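PDB 3HUR: alanine racemase, which belongs to the alanine racemase family, pairing an N-terminal TIM-barrel domain with a largely beta-stranded C-terminal domain. Local coordinates for residues P108-L113 with I144-K149; L127-G132 with E189-Q194. All blocks are in the same frame, centred on the assembly; numbering follows the deposited sequence.

How the contacts relate
Both contacts lie in the N-terminal TIM-barrel domain, on the same side of the chain's centre, and their centres are about 12 Å apart. Strand 123-128 joins them in sequence: it follows helix 110-114 of contact 1, leads through its own C-terminal end into contact 2, and is followed by helix 141-153, which carries residues 144-149. The segments therefore alternate along the chain. They also touch in space. Helix 141-153 meets helix 110-114 through Ala146 and Ala147, while Ile144 packs on Leu190 at the end of helix 174-191 and on Gln194, and Ser145 on Gln194; Ile144 CD1 lies 3.4 Å from Leu190 O, and Ser145 CB is 3.1 Å from Gln194 OE1.

Contact 1. Residues P108-L113 with I144-K149; sequences PSLAWL and ISAAKK
Two neighbouring helices of the TIM barrel, 110-114 and 141-153, meet here through leucines on one and alanines on the other. The short methyls of Ala146 and Ala147 let the backbones come close, with the CA atoms of Leu110 and Ala147 6.2 Å apart. Leu110 spreads its two branches over both alanines. Its CG stands anti to the backbone N (chi1 -170°), and from there CD2 reaches Ala146 CB at 3.9 Å while CD1 lies against the main chain of Ala147, 3.7 Å from its N. The side chains meet through methyl groups alone, with van der Waals contact to the main chain of Ala147, and no hydrogen bond spans the two helices.

Ser109, just before helix 110-114, is its N-cap: its OG accepts from Trp112 N at 3.1 Å with an N-H...O angle of 163°. One face of the Trp112 indole is met by Pro108 CD, 3.5 Å above the ring plane and offset toward its rim, while Trp112 NE1 donates to Trp90 O. Leu113 also packs on Ile107 of strand 103-107, linking the helix pair to the barrel wall. One turn of helix after Leu110, Leu113 completes the apolar patch by placing CD1 3.7 Å from Ala147 CB.

Contact 2. Residues L127-G132 with E189-Q194; sequences LAIDTG and ELTINQ
A leucine methyl is shared between a side chain and a backbone carbonyl: Leu190 CD1 lies 3.6 Å from Ile129 CG2 and at the same distance from Asp130 O. The two side chains, Leu190 and Ile129, are laid antiparallel, and Ile129 CG2 is also 4.0 Å from Leu190 CB. The other branch of Ile129 meets the next residue of the helix, CG1 approaching Thr191 CG2 at 4.2 Å. With Thr191 OG1 between the backbone N and the carbonyl carbon (chi1 61°), CG2 falls anti to the carbonyl carbon and beside N, on the side of Ile129; OG1 is hydrogen-bonded to Trp187 O, within the same helix.

In the TIM barrel this is where the C-terminal end of strand 123-128 runs into its loop, packed against the end of helix 174-191. Ile129 also packs on Val162 of the adjacent strand 157-163 and on Trp187, while its O accepts from Thr164 OG1. Just beyond, Asp130 forms an Asx turn: its OD1 accepts from Gly132 N at 2.7 Å, the donor lying 35° out of the carboxylate plane.

After the helix, Thr191 to Gln194 form a type II beta turn, closed by Gln194 N bonding to Thr191 O. The side chain of Gln194 folds back as well: NE2 donates to Leu190 O at 3.3 Å from above the carbonyl plane, and also to Ala141 O.

Contact 1. Residues P108-L113 with I144-K149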
ATOM      1  N   PRO A 108     -40.629  -7.059   0.146  1.00 40.13           N
ATOM      2  CA  PRO A 108     -39.599  -8.060   0.062  1.00 41.46           C
ATOM      3  C   PRO A 108     -40.097  -9.481  -0.101  1.00 42.53           C
ATOM      4  O   PRO A 108     -39.333 -10.334  -0.569  1.00 42.71           O
ATOM      5  CB  PRO A 108     -38.902  -7.918   1.418  1.00 41.41           C
ATOM      6  CG  PRO A 108     -39.994  -7.597   2.320  1.00 40.09           C
ATOM      7  CD  PRO A 108     -40.858  -6.649   1.537  1.00 39.96           C
ATOM      8  N   SER A 109     -41.340  -9.736   0.330  1.00 43.84           N
ATOM      9  CA  SER A 109     -41.902 -11.098   0.417  1.00 44.36           C
ATOM     10  C   SER A 109     -43.421 -11.055   0.621  1.00 44.72           C
ATOM     11  O   SER A 109     -43.921 -10.106   1.217  1.00 44.41           O
ATOM     12  CB  SER A 109     -41.261 -11.870   1.591  1.00 44.04           C
ATOM     13  OG  SER A 109     -41.989 -11.658   2.792  1.00 44.08           O
ATOM     14  N   LEU A 110     -44.131 -12.100   0.173  1.00 45.28           N
ATOM     15  CA  LEU A 110     -45.571 -12.229   0.452  1.00 45.60           C
ATOM     16  C   LEU A 110     -45.882 -12.209   1.943  1.00 45.70           C
ATOM     17  O   LEU A 110     -46.825 -11.541   2.381  1.00 45.50           O
ATOM     18  CB  LEU A 110     -46.185 -13.485  -0.193  1.00 45.84           C
ATOM     19  CG  LEU A 110     -47.732 -13.546  -0.154  1.00 46.33           C
ATOM     20  CD1 LEU A 110     -48.337 -12.435  -0.977  1.00 43.24           C
ATOM     21  CD2 LEU A 110     -48.259 -14.901  -0.623  1.00 46.40           C
ATOM     22  N   ALA A 111     -45.094 -12.914   2.736  1.00 46.54           N
ATOM     23  CA  ALA A 111     -45.309 -12.892   4.196  1.00 47.56           C
ATOM     24  C   ALA A 111     -45.392 -11.444   4.759  1.00 48.15           C
ATOM     25  O   ALA A 111     -46.313 -11.093   5.527  1.00 47.46           O
ATOM     26  CB  ALA A 111     -44.219 -13.697   4.901  1.00 47.60           C
ATOM     27  N   TRP A 112     -44.446 -10.613   4.327  1.00 48.91           N
ATOM     28  CA  TRP A 112     -44.348  -9.213   4.763  1.00 49.50           C
ATOM     29  C   TRP A 112     -45.641  -8.442   4.506  1.00 49.92           C
ATOM     30  O   TRP A 112     -46.079  -7.664   5.339  1.00 49.62           O
ATOM     31  CB  TRP A 112     -43.152  -8.531   4.052  1.00 49.58           C
ATOM     32  CG  TRP A 112     -42.917  -7.078   4.431  1.00 49.40           C
ATOM     33  CD1 TRP A 112     -42.011  -6.606   5.331  1.00 48.44           C
ATOM     34  CD2 TRP A 112     -43.608  -5.928   3.920  1.00 48.37           C
ATOM     35  NE1 TRP A 112     -42.092  -5.245   5.409  1.00 48.04           N
ATOM     36  CE2 TRP A 112     -43.072  -4.804   4.565  1.00 47.42           C
ATOM     37  CE3 TRP A 112     -44.648  -5.746   3.005  1.00 47.20           C
ATOM     38  CZ2 TRP A 112     -43.519  -3.524   4.311  1.00 46.62           C
ATOM     39  CZ3 TRP A 112     -45.089  -4.472   2.757  1.00 46.81           C
ATOM     40  CH2 TRP A 112     -44.523  -3.376   3.402  1.00 46.88           C
ATOM     41  N   LEU A 113     -46.230  -8.651   3.330  1.00 51.42           N
ATOM     42  CA  LEU A 113     -47.505  -7.994   2.930  1.00 52.12           C
ATOM     43  C   LEU A 113     -48.686  -8.499   3.719  1.00 52.56           C
ATOM     44  O   LEU A 113     -49.548  -7.728   4.095  1.00 53.40           O
ATOM     45  CB  LEU A 113     -47.819  -8.234   1.450  1.00 52.16           C
ATOM     46  CG  LEU A 113     -47.561  -7.107   0.462  1.00 52.01           C
ATOM     47  CD1 LEU A 113     -48.065  -7.521  -0.936  1.00 49.39           C
ATOM     48  CD2 LEU A 113     -48.219  -5.828   0.938  1.00 50.52           C
ATOM     49  N   ILE A 144     -47.199 -13.576  -6.659  1.00 49.75           N
ATOM     50  CA  ILE A 144     -47.312 -12.229  -7.187  1.00 49.69           C
ATOM     51  C   ILE A 144     -48.779 -11.847  -7.265  1.00 50.08           C
ATOM     52  O   ILE A 144     -49.164 -10.781  -6.787  1.00 49.54           O
ATOM     53  CB  ILE A 144     -46.615 -12.085  -8.552  1.00 49.76           C
ATOM     54  CG1 ILE A 144     -45.099 -12.199  -8.370  1.00 49.67           C
ATOM     55  CG2 ILE A 144     -46.967 -10.761  -9.229  1.00 48.62           C
ATOM     56  CD1 ILE A 144     -44.353 -12.747  -9.580  1.00 49.12           C
ATOM     57  N   SER A 145     -49.620 -12.727  -7.822  1.00 50.62           N
ATOM     58  CA  SER A 145     -51.055 -12.423  -7.868  1.00 50.66           C
ATOM     59  C   SER A 145     -51.685 -12.437  -6.474  1.00 50.05           C
ATOM     60  O   SER A 145     -52.565 -11.634  -6.206  1.00 50.37           O
ATOM     61  CB  SER A 145     -51.832 -13.306  -8.866  1.00 50.79           C
ATOM     62  OG  SER A 145     -51.778 -14.662  -8.514  1.00 51.39           O
ATOM     63  N   ALA A 146     -51.227 -13.290  -5.564  1.00 49.77           N
ATOM     64  CA  ALA A 146     -51.685 -13.158  -4.169  1.00 50.12           C
ATOM     65  C   ALA A 146     -51.391 -11.752  -3.703  1.00 50.60           C
ATOM     66  O   ALA A 146     -52.254 -11.082  -3.134  1.00 52.11           O
ATOM     67  CB  ALA A 146     -51.035 -14.140  -3.273  1.00 49.87           C
ATOM     68  N   ALA A 147     -50.190 -11.278  -4.010  1.00 50.59           N
ATOM     69  CA  ALA A 147     -49.728  -9.989  -3.517  1.00 50.01           C
ATOM     70  C   ALA A 147     -50.488  -8.837  -4.154  1.00 49.72           C
ATOM     71  O   ALA A 147     -50.806  -7.861  -3.478  1.00 48.90           O
ATOM     72  CB  ALA A 147     -48.235  -9.851  -3.764  1.00 49.87           C
ATOM     73  N   LYS A 148     -50.782  -8.949  -5.452  1.00 49.96           N
ATOM     74  CA  LYS A 148     -51.539  -7.893  -6.182  1.00 50.16           C
ATOM     75  C   LYS A 148     -52.945  -7.735  -5.636  1.00 50.21           C
ATOM     76  O   LYS A 148     -53.473  -6.626  -5.622  1.00 50.82           O
ATOM     77  CB  LYS A 148     -51.630  -8.218  -7.663  1.00 50.11           C
ATOM     78  CG  LYS A 148     -52.282  -7.139  -8.502  1.00 51.26           C
ATOM     79  CD  LYS A 148     -52.395  -7.576  -9.995  1.00 51.61           C
ATOM     80  CE  LYS A 148     -52.800  -6.408 -10.946  1.00 52.75           C
ATOM     81  NZ  LYS A 148     -54.026  -5.669 -10.504  1.00 52.05           N
ATOM     82  N   LYS A 149     -53.527  -8.858  -5.191  1.00 50.02           N
ATOM     83  CA  LYS A 149     -54.811  -8.885  -4.482  1.00 49.97           C
ATOM     84  C   LYS A 149     -54.747  -8.092  -3.207  1.00 49.04           C
ATOM     85  O   LYS A 149     -55.633  -7.296  -2.971  1.00 49.50           O
ATOM     86  CB  LYS A 149     -55.272 -10.330  -4.141  1.00 50.35           C
TER

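Contact 2. Residues L127-G132 with E189-Q194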
ATOM      1  N   LEU A 127     -42.822  -3.545  -5.939  1.00 39.02           N
ATOM      2  CA  LEU A 127     -42.892  -4.970  -5.947  1.00 38.86           C
ATOM      3  C   LEU A 127     -41.739  -5.449  -6.794  1.00 38.42           C
ATOM      4  O   LEU A 127     -41.611  -5.102  -7.973  1.00 38.05           O
ATOM      5  CB  LEU A 127     -44.225  -5.347  -6.552  1.00 39.81           C
ATOM      6  CG  LEU A 127     -44.698  -6.771  -6.428  1.00 40.26           C
ATOM      7  CD1 LEU A 127     -44.983  -7.104  -4.986  1.00 40.30           C
ATOM      8  CD2 LEU A 127     -45.966  -6.807  -7.272  1.00 42.55           C
ATOM      9  N   ALA A 128     -40.867  -6.218  -6.170  1.00 37.93           N
ATOM     10  CA  ALA A 128     -39.618  -6.591  -6.789  1.00 37.51           C
ATOM     11  C   ALA A 128     -39.787  -7.975  -7.345  1.00 37.22           C
ATOM     12  O   ALA A 128     -40.197  -8.880  -6.632  1.00 36.04           O
ATOM     13  CB  ALA A 128     -38.495  -6.567  -5.764  1.00 36.71           C
ATOM     14  N   ILE A 129     -39.464  -8.134  -8.616  1.00 37.66           N
ATOM     15  CA  ILE A 129     -39.535  -9.418  -9.238  1.00 39.03           C
ATOM     16  C   ILE A 129     -38.173 -10.091  -9.281  1.00 40.07           C
ATOM     17  O   ILE A 129     -37.305  -9.708 -10.033  1.00 39.59           O
ATOM     18  CB  ILE A 129     -40.101  -9.309 -10.684  1.00 39.44           C
ATOM     19  CG1 ILE A 129     -41.420  -8.510 -10.700  1.00 39.22           C
ATOM     20  CG2 ILE A 129     -40.270 -10.688 -11.270  1.00 37.95           C
ATOM     21  CD1 ILE A 129     -42.392  -8.915  -9.653  1.00 36.87           C
ATOM     22  N   ASP A 130     -38.006 -11.119  -8.474  1.00 42.29           N
ATOM     23  CA  ASP A 130     -36.805 -11.936  -8.529  1.00 44.27           C
ATOM     24  C   ASP A 130     -36.778 -12.720  -9.822  1.00 45.06           C
ATOM     25  O   ASP A 130     -37.338 -13.806  -9.907  1.00 45.57           O
ATOM     26  CB  ASP A 130     -36.756 -12.906  -7.337  1.00 44.86           C
ATOM     27  CG  ASP A 130     -35.470 -13.781  -7.305  1.00 47.83           C
ATOM     28  OD1 ASP A 130     -34.542 -13.599  -8.137  1.00 50.94           O
ATOM     29  OD2 ASP A 130     -35.391 -14.675  -6.427  1.00 51.79           O
ATOM     30  N   THR A 131     -36.121 -12.176 -10.834  1.00 46.46           N
ATOM     31  CA  THR A 131     -35.893 -12.926 -12.051  1.00 47.30           C
ATOM     32  C   THR A 131     -34.527 -13.586 -12.009  1.00 49.22           C
ATOM     33  O   THR A 131     -33.945 -13.874 -13.052  1.00 49.30           O
ATOM     34  CB  THR A 131     -35.958 -12.044 -13.292  1.00 47.11           C
ATOM     35  OG1 THR A 131     -34.815 -11.186 -13.333  1.00 46.19           O
ATOM     36  CG2 THR A 131     -37.211 -11.224 -13.307  1.00 46.12           C
ATOM     37  N   GLY A 132     -33.989 -13.825 -10.821  1.00 51.73           N
ATOM     38  CA  GLY A 132     -32.793 -14.652 -10.742  1.00 53.65           C
ATOM     39  C   GLY A 132     -31.749 -14.358  -9.693  1.00 55.12           C
ATOM     40  O   GLY A 132     -31.620 -15.097  -8.710  1.00 56.22           O
ATOM     41  N   GLU A 189     -42.642 -14.643 -17.636  1.00 40.49           N
ATOM     42  CA  GLU A 189     -43.400 -15.701 -16.961  1.00 41.26           C
ATOM     43  C   GLU A 189     -44.061 -15.187 -15.705  1.00 41.46           C
ATOM     44  O   GLU A 189     -45.194 -15.570 -15.366  1.00 41.76           O
ATOM     45  CB  GLU A 189     -42.518 -16.909 -16.635  1.00 41.39           C
ATOM     46  CG  GLU A 189     -42.139 -17.720 -17.905  1.00 44.59           C
ATOM     47  CD  GLU A 189     -41.147 -18.848 -17.639  1.00 48.37           C
ATOM     48  OE1 GLU A 189     -40.505 -18.862 -16.551  1.00 48.30           O
ATOM     49  OE2 GLU A 189     -41.004 -19.705 -18.546  1.00 52.47           O
ATOM     50  N   LEU A 190     -43.355 -14.297 -15.013  1.00 41.89           N
ATOM     51  CA  LEU A 190     -43.793 -13.838 -13.714  1.00 41.27           C
ATOM     52  C   LEU A 190     -44.749 -12.654 -13.765  1.00 40.43           C
ATOM     53  O   LEU A 190     -45.495 -12.456 -12.807  1.00 39.36           O
ATOM     54  CB  LEU A 190     -42.582 -13.536 -12.835  1.00 41.81           C
ATOM     55  CG  LEU A 190     -41.831 -14.754 -12.277  1.00 42.94           C
ATOM     56  CD1 LEU A 190     -40.510 -14.229 -11.642  1.00 43.04           C
ATOM     57  CD2 LEU A 190     -42.668 -15.578 -11.256  1.00 38.02           C
ATOM     58  N   THR A 191     -44.762 -11.907 -14.875  1.00 40.37           N
ATOM     59  CA  THR A 191     -45.593 -10.685 -14.985  1.00 41.03           C
ATOM     60  C   THR A 191     -46.726 -10.659 -16.031  1.00 41.97           C
ATOM     61  O   THR A 191     -47.700  -9.918 -15.846  1.00 41.97           O
ATOM     62  CB  THR A 191     -44.717  -9.445 -15.254  1.00 40.67           C
ATOM     63  OG1 THR A 191     -44.012  -9.590 -16.488  1.00 41.58           O
ATOM     64  CG2 THR A 191     -43.707  -9.251 -14.141  1.00 40.81           C
ATOM     65  N   ILE A 192     -46.610 -11.419 -17.131  1.00 43.50           N
ATOM     66  CA  ILE A 192     -47.660 -11.407 -18.173  1.00 44.70           C
ATOM     67  C   ILE A 192     -48.939 -12.007 -17.571  1.00 45.49           C
ATOM     68  O   ILE A 192     -48.865 -12.900 -16.732  1.00 45.52           O
ATOM     69  CB  ILE A 192     -47.259 -12.198 -19.445  1.00 45.31           C
ATOM     70  CG1 ILE A 192     -45.972 -11.653 -20.096  1.00 45.43           C
ATOM     71  CG2 ILE A 192     -48.396 -12.173 -20.486  1.00 45.56           C
ATOM     72  CD1 ILE A 192     -46.215 -10.761 -21.334  1.00 45.84           C
ATOM     73  N   ASN A 193     -50.101 -11.473 -17.944  1.00 46.38           N
ATOM     74  CA  ASN A 193     -51.408 -11.989 -17.442  1.00 47.49           C
ATOM     75  C   ASN A 193     -51.656 -11.729 -15.938  1.00 47.68           C
ATOM     76  O   ASN A 193     -52.639 -12.235 -15.371  1.00 47.46           O
ATOM     77  CB  ASN A 193     -51.605 -13.528 -17.700  1.00 47.76           C
ATOM     78  CG  ASN A 193     -51.538 -13.926 -19.192  1.00 48.13           C
ATOM     79  OD1 ASN A 193     -51.861 -13.134 -20.088  1.00 50.27           O
ATOM     80  ND2 ASN A 193     -51.128 -15.166 -19.448  1.00 46.91           N
ATOM     81  N   GLN A 194     -50.765 -10.976 -15.284  1.00 47.35           N
ATOM     82  CA  GLN A 194     -51.016 -10.542 -13.892  1.00 46.31           C
ATOM     83  C   GLN A 194     -51.938  -9.343 -13.830  1.00 45.30           C
ATOM     84  O   GLN A 194     -52.546  -9.091 -12.812  1.00 45.06           O
ATOM     85  CB  GLN A 194     -49.705 -10.224 -13.177  1.00 46.16           C
ATOM     86  CG  GLN A 194     -48.796 -11.440 -13.050  1.00 45.79           C
ATOM     87  CD  GLN A 194     -49.233 -12.401 -11.968  1.00 45.02           C
ATOM     88  OE1 GLN A 194     -50.259 -12.194 -11.294  1.00 44.90           O
ATOM     89  NE2 GLN A 194     -48.437 -13.456 -11.773  1.00 43.99           N
TER